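Local coordinates for protein phosphatase Slingshot homolog 2 (Homo sapiens, PDB 2NT2) that dephosphorylates the actin-depolymerising factor cofilin and so activates it, thereby regulating actin filament dynamics, and can act on phosphotyrosine, phosphoserine and phosphothreonine, at residues Thr61-Leu64 with Ala65-Asp69; Pro129-Met132 with Arg133-Glu136. The protein carries 1 engineered substitution. All coordinates share one frame; numbering follows the deposited sequence.

Contact 1: Thr61-Leu64 with Ala65-Asp69; sequences TDLL and AYWND
The carbonyl oxygen of Leu63 takes the shortest hydrogen bond of this turn, from Tyr66 N to Leu63 O at 2.7 Å. It is the first of two successive i to i+3 backbone bonds that bend the loop into helix 67-79 of the dual-specificity phosphatase fold; the second runs from Trp67 N to Leu64 O at 3.2 Å.

A side chain reinforces the same bend. Asp62 holds CG anti to its own N (chi1 173°), which brings the carboxylate back over the turn, and Asp62 OD1 accepts the N-H of Ala65 at 3.1 Å from above the carboxylate plane. OD2 lies beside the Ala65 methyl group. The ring of Tyr66 turns an edge to the same main chain, with Tyr66 CD1 3.2 Å from Asp62 O and Tyr66 CE1 equally near.

The indole of Trp67 swings back across the turn instead of following the helix onward. One face receives the Leu63 carbonyl oxygen and the Leu64 CA, the latter in a CH-pi contact 3.7 Å from the centroid of the five-membered ring and 22° off its normal. Leu63 crosses the indole at about a right angle, and its CB and CD1 meet the outer end of the benzo ring. Further out, Tyr138 stacks edge-to-face with the indole, while Thr98 and Ala101 of helix 94-107 also border this cluster. The side chain of Leu63 lies about 8 Å from that of Ser88, the engineered replacement at the phosphocysteine position. At the pyrrole end, Leu64 CD1 presses against Trp67 NE1 at 3.2 Å.

Contact 2: Pro129-Met132 with Arg133-Glu136; sequences PSFM and RQLE
Two first torsions bring Ser130 and Gln134 together: OG of Ser130 stands opposite its own N (chi1 167°), while Gln134 sets CG beside its N (chi1 -78°) and then runs out extended along the preceding turn. Ser130 OG and Gln134 NE2 end 2.7 Å apart, but the angle is poor for a hydrogen bond, and each has a better partner elsewhere: OG bonds to Glu59 O, and the amide spans the loop before helix 67-79, with OE1 accepting from Leu63 N and NE2 donating to Thr61 O. A leucine in place of Gln134 would probably leave the Leu63 N-H and the Thr61 carbonyl without their mate and weaken the tie between helix and loop.

Phe131 lies alongside the glutamine and points the same way. Phe131 CD2 comes within 4.0 Å of Gln134 NE2, with the nitrogen at the ring edge and the ring and amide planes 84° apart. An apolar contact lies elsewhere on the helix: the Met132 chain, bent at chi2 and chi3, brings CE to 3.3 Å from Leu135 CD1, closer than carbons usually pack. Tyr115 borders the methionine and Ile100 the leucine.

The backbone keeps regular i+4 to i bonding, from Arg133 N to Pro129 O at 3.0 Å through to Glu136 N and Met132 O. The side chain of Phe131 lies about 6 Å from a bound sulfate and about 8 Å from that of the engineered Ser88. This is the opening of an amphipathic alpha helix, the last of the dual-specificity phosphatase catalytic domain, its inner side turned to helix 94-107 beside the active site.

Overall arrangement
Both contacts are local, and they follow in series, neither nesting nor crossing. From the N terminus the chain builds four of the five strands of the mixed sheet, leaves the last of these, 49-52, and in contact 1 closes the short turn that starts helix 67-79. It then adds the fifth strand, 83-87, and helices 94-107 and 111-121 before contact 2 sets the first turns of helix 129-143. Although far apart in sequence, the two have centres only about 11 Å apart and touch directly. Besides the glutamine bridge, the Phe131 ring packs on the Thr61 carbonyl. Together they join the loop after strand 49-52 to the C-terminal helix, with helix 94-107 bordering both.

Contact 1: Thr61-Leu64 with Ala65-Asp69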
loop_
_atom_site.group_PDB
_atom_site.type_symbol
_atom_site.label_atom_id
_atom_site.label_comp_id
_atom_site.label_asym_id
_atom_site.label_seq_id
_atom_site.Cartn_x
_atom_site.Cartn_y
_atom_site.Cartn_z
ATOM N N THR A 61 7.526 -7.920 -12.081
ATOM C CA THR A 61 6.479 -6.935 -11.837
ATOM C C THR A 61 7.054 -5.524 -11.810
ATOM O O THR A 61 7.992 -5.236 -11.063
ATOM C CB THR A 61 5.754 -7.195 -10.500
ATOM O OG1 THR A 61 4.966 -8.385 -10.609
ATOM C CG2 THR A 61 4.818 -6.038 -10.191
ATOM N N ASP A 62 6.470 -4.648 -12.621
ATOM C CA ASP A 62 6.801 -3.227 -12.607
ATOM C C ASP A 62 5.741 -2.447 -11.827
ATOM O O ASP A 62 4.764 -1.974 -12.404
ATOM C CB ASP A 62 6.945 -2.696 -14.024
ATOM C CG ASP A 62 7.130 -1.197 -14.132
ATOM O OD1 ASP A 62 7.347 -0.521 -13.107
ATOM O OD2 ASP A 62 7.041 -0.674 -15.263
ATOM N N LEU A 63 5.950 -2.322 -10.521
ATOM C CA LEU A 63 5.022 -1.619 -9.643
ATOM C C LEU A 63 5.143 -0.104 -9.795
ATOM O O LEU A 63 4.177 0.638 -9.615
ATOM C CB LEU A 63 5.291 -2.001 -8.188
ATOM C CG LEU A 63 4.338 -2.993 -7.529
ATOM C CD1 LEU A 63 4.615 -3.051 -6.031
ATOM C CD2 LEU A 63 2.895 -2.622 -7.821
ATOM N N LEU A 64 6.353 0.325 -10.118
ATOM C CA LEU A 64 6.651 1.721 -10.401
ATOM C C LEU A 64 5.604 2.344 -11.314
ATOM O O LEU A 64 5.079 3.423 -11.021
ATOM C CB LEU A 64 8.041 1.849 -11.024
ATOM C CG LEU A 64 8.617 3.254 -11.190
ATOM C CD1 LEU A 64 8.134 4.188 -10.096
ATOM C CD2 LEU A 64 10.139 3.207 -11.205
ATOM N N ALA A 65 5.268 1.661 -12.402
ATOM C CA ALA A 65 4.248 2.150 -13.320
ATOM C C ALA A 65 2.900 2.373 -12.654
ATOM O O ALA A 65 2.035 3.062 -13.199
ATOM C CB ALA A 65 4.119 1.190 -14.494
ATOM N N TYR A 66 2.655 1.820 -11.466
ATOM C CA TYR A 66 1.334 1.960 -10.863
ATOM C C TYR A 66 1.301 2.904 -9.666
ATOM O O TYR A 66 0.220 3.038 -9.069
ATOM C CB TYR A 66 0.817 0.605 -10.385
ATOM C CG TYR A 66 0.655 -0.491 -11.399
ATOM C CD1 TYR A 66 1.702 -1.355 -11.702
ATOM C CD2 TYR A 66 -0.555 -0.682 -12.060
ATOM C CE1 TYR A 66 1.551 -2.366 -12.631
ATOM C CE2 TYR A 66 -0.713 -1.693 -12.991
ATOM C CZ TYR A 66 0.341 -2.533 -13.275
ATOM O OH TYR A 66 0.182 -3.539 -14.204
ATOM N N TRP A 67 2.403 3.531 -9.248
ATOM C CA TRP A 67 2.356 4.224 -7.964
ATOM C C TRP A 67 1.563 5.536 -8.040
ATOM O O TRP A 67 1.113 6.013 -6.987
ATOM C CB TRP A 67 3.644 4.507 -7.276
ATOM C CG TRP A 67 4.818 3.651 -7.117
ATOM C CD1 TRP A 67 6.044 4.077 -7.548
ATOM C CD2 TRP A 67 5.055 2.351 -6.566
ATOM N NE1 TRP A 67 7.021 3.134 -7.306
ATOM C CE2 TRP A 67 6.424 2.061 -6.701
ATOM C CE3 TRP A 67 4.209 1.410 -5.972
ATOM C CZ2 TRP A 67 6.989 0.863 -6.262
ATOM C CZ3 TRP A 67 4.773 0.225 -5.541
ATOM C CH2 TRP A 67 6.139 -0.036 -5.685
ATOM N N ASN A 68 1.365 6.138 -9.208
ATOM C CA ASN A 68 0.578 7.376 -9.232
ATOM C C ASN A 68 -0.915 7.062 -9.177
ATOM O O ASN A 68 -1.705 7.826 -8.638
ATOM C CB ASN A 68 0.919 8.220 -10.453
ATOM C CG ASN A 68 -0.050 9.362 -10.681
ATOM O OD1 ASN A 68 -1.000 9.229 -11.456
ATOM N ND2 ASN A 68 0.179 10.495 -10.030
ATOM N N ASP A 69 -1.265 5.899 -9.711
ATOM C CA ASP A 69 -2.599 5.330 -9.596
ATOM C C ASP A 69 -2.902 5.046 -8.124
ATOM O O ASP A 69 -3.967 5.359 -7.600
ATOM C CB ASP A 69 -2.698 4.013 -10.360
ATOM C CG ASP A 69 -2.774 4.163 -11.861
ATOM O OD1 ASP A 69 -2.637 5.296 -12.368
ATOM O OD2 ASP A 69 -2.974 3.131 -12.543
#

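Contact 2: Pro129-Met132 with Arg133-Glu136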
loop_
_atom_site.group_PDB
_atom_site.type_symbol
_atom_site.label_atom_id
_atom_site.label_comp_id
_atom_site.label_asym_id
_atom_site.label_seq_id
_atom_site.Cartn_x
_atom_site.Cartn_y
_atom_site.Cartn_z
ATOM N N PRO A 129 13.429 -7.774 -4.121
ATOM C CA PRO A 129 14.629 -7.064 -4.571
ATOM C C PRO A 129 14.370 -6.177 -5.783
ATOM O O PRO A 129 14.929 -5.079 -5.880
ATOM C CB PRO A 129 15.585 -8.195 -4.962
ATOM C CG PRO A 129 15.149 -9.347 -4.118
ATOM C CD PRO A 129 13.657 -9.228 -4.008
ATOM N N SER A 130 13.528 -6.647 -6.703
ATOM C CA SER A 130 13.116 -5.827 -7.841
ATOM C C SER A 130 12.246 -4.664 -7.385
ATOM O O SER A 130 12.309 -3.554 -7.917
ATOM C CB SER A 130 12.373 -6.668 -8.875
ATOM O OG SER A 130 11.717 -5.860 -9.833
ATOM N N PHE A 131 11.429 -4.888 -6.353
ATOM C CA PHE A 131 10.626 -3.769 -5.855
ATOM C C PHE A 131 11.534 -2.741 -5.198
ATOM O O PHE A 131 11.313 -1.536 -5.297
ATOM C CB PHE A 131 9.546 -4.260 -4.898
ATOM C CG PHE A 131 8.425 -5.015 -5.611
ATOM C CD1 PHE A 131 7.415 -5.633 -4.886
ATOM C CD2 PHE A 131 8.401 -5.088 -6.993
ATOM C CE1 PHE A 131 6.407 -6.314 -5.540
ATOM C CE2 PHE A 131 7.396 -5.766 -7.654
ATOM C CZ PHE A 131 6.392 -6.376 -6.920
ATOM N N MET A 132 12.599 -3.232 -4.559
ATOM C CA MET A 132 13.556 -2.305 -3.955
ATOM C C MET A 132 14.252 -1.448 -5.002
ATOM O O MET A 132 14.385 -0.236 -4.839
ATOM C CB MET A 132 14.576 -3.050 -3.098
ATOM C CG MET A 132 13.988 -3.813 -1.926
ATOM S SD MET A 132 13.831 -2.812 -0.434
ATOM C CE MET A 132 12.528 -1.685 -0.887
ATOM N N ARG A 133 14.698 -2.073 -6.085
ATOM C CA ARG A 133 15.338 -1.336 -7.173
ATOM C C ARG A 133 14.424 -0.221 -7.670
ATOM O O ARG A 133 14.868 0.889 -7.962
ATOM C CB ARG A 133 15.689 -2.288 -8.313
ATOM C CG ARG A 133 16.907 -1.874 -9.124
ATOM C CD ARG A 133 16.535 -1.581 -10.569
ATOM N NE ARG A 133 17.270 -2.393 -11.528
ATOM C CZ ARG A 133 18.341 -2.012 -12.214
ATOM N NH1 ARG A 133 18.835 -0.790 -12.051
ATOM N NH2 ARG A 133 18.922 -2.856 -13.058
ATOM N N GLN A 134 13.135 -0.536 -7.764
ATOM C CA GLN A 134 12.174 0.401 -8.334
ATOM C C GLN A 134 11.900 1.591 -7.430
ATOM O O GLN A 134 11.678 2.700 -7.916
ATOM C CB GLN A 134 10.862 -0.326 -8.658
ATOM C CG GLN A 134 10.938 -1.141 -9.937
ATOM C CD GLN A 134 9.941 -2.281 -9.970
ATOM O OE1 GLN A 134 8.727 -2.072 -9.913
ATOM N NE2 GLN A 134 10.462 -3.494 -10.071
ATOM N N LEU A 135 11.921 1.374 -6.124
ATOM C CA LEU A 135 11.740 2.457 -5.162
ATOM C C LEU A 135 12.903 3.443 -5.229
ATOM O O LEU A 135 12.693 4.649 -5.140
ATOM C CB LEU A 135 11.580 1.904 -3.743
ATOM C CG LEU A 135 10.221 1.269 -3.425
ATOM C CD1 LEU A 135 10.322 0.401 -2.178
ATOM C CD2 LEU A 135 9.139 2.321 -3.262
ATOM N N GLU A 136 14.108 2.911 -5.411
ATOM C CA GLU A 136 15.297 3.704 -5.679
ATOM C C GLU A 136 15.121 4.512 -6.965
ATOM O O GLU A 136 15.490 5.680 -7.038
ATOM C CB GLU A 136 16.528 2.820 -5.842
ATOM C CG GLU A 136 17.151 2.299 -4.567
ATOM C CD GLU A 136 18.199 1.230 -4.856
ATOM O OE1 GLU A 136 18.711 1.197 -6.000
ATOM O OE2 GLU A 136 18.482 0.432 -3.934
#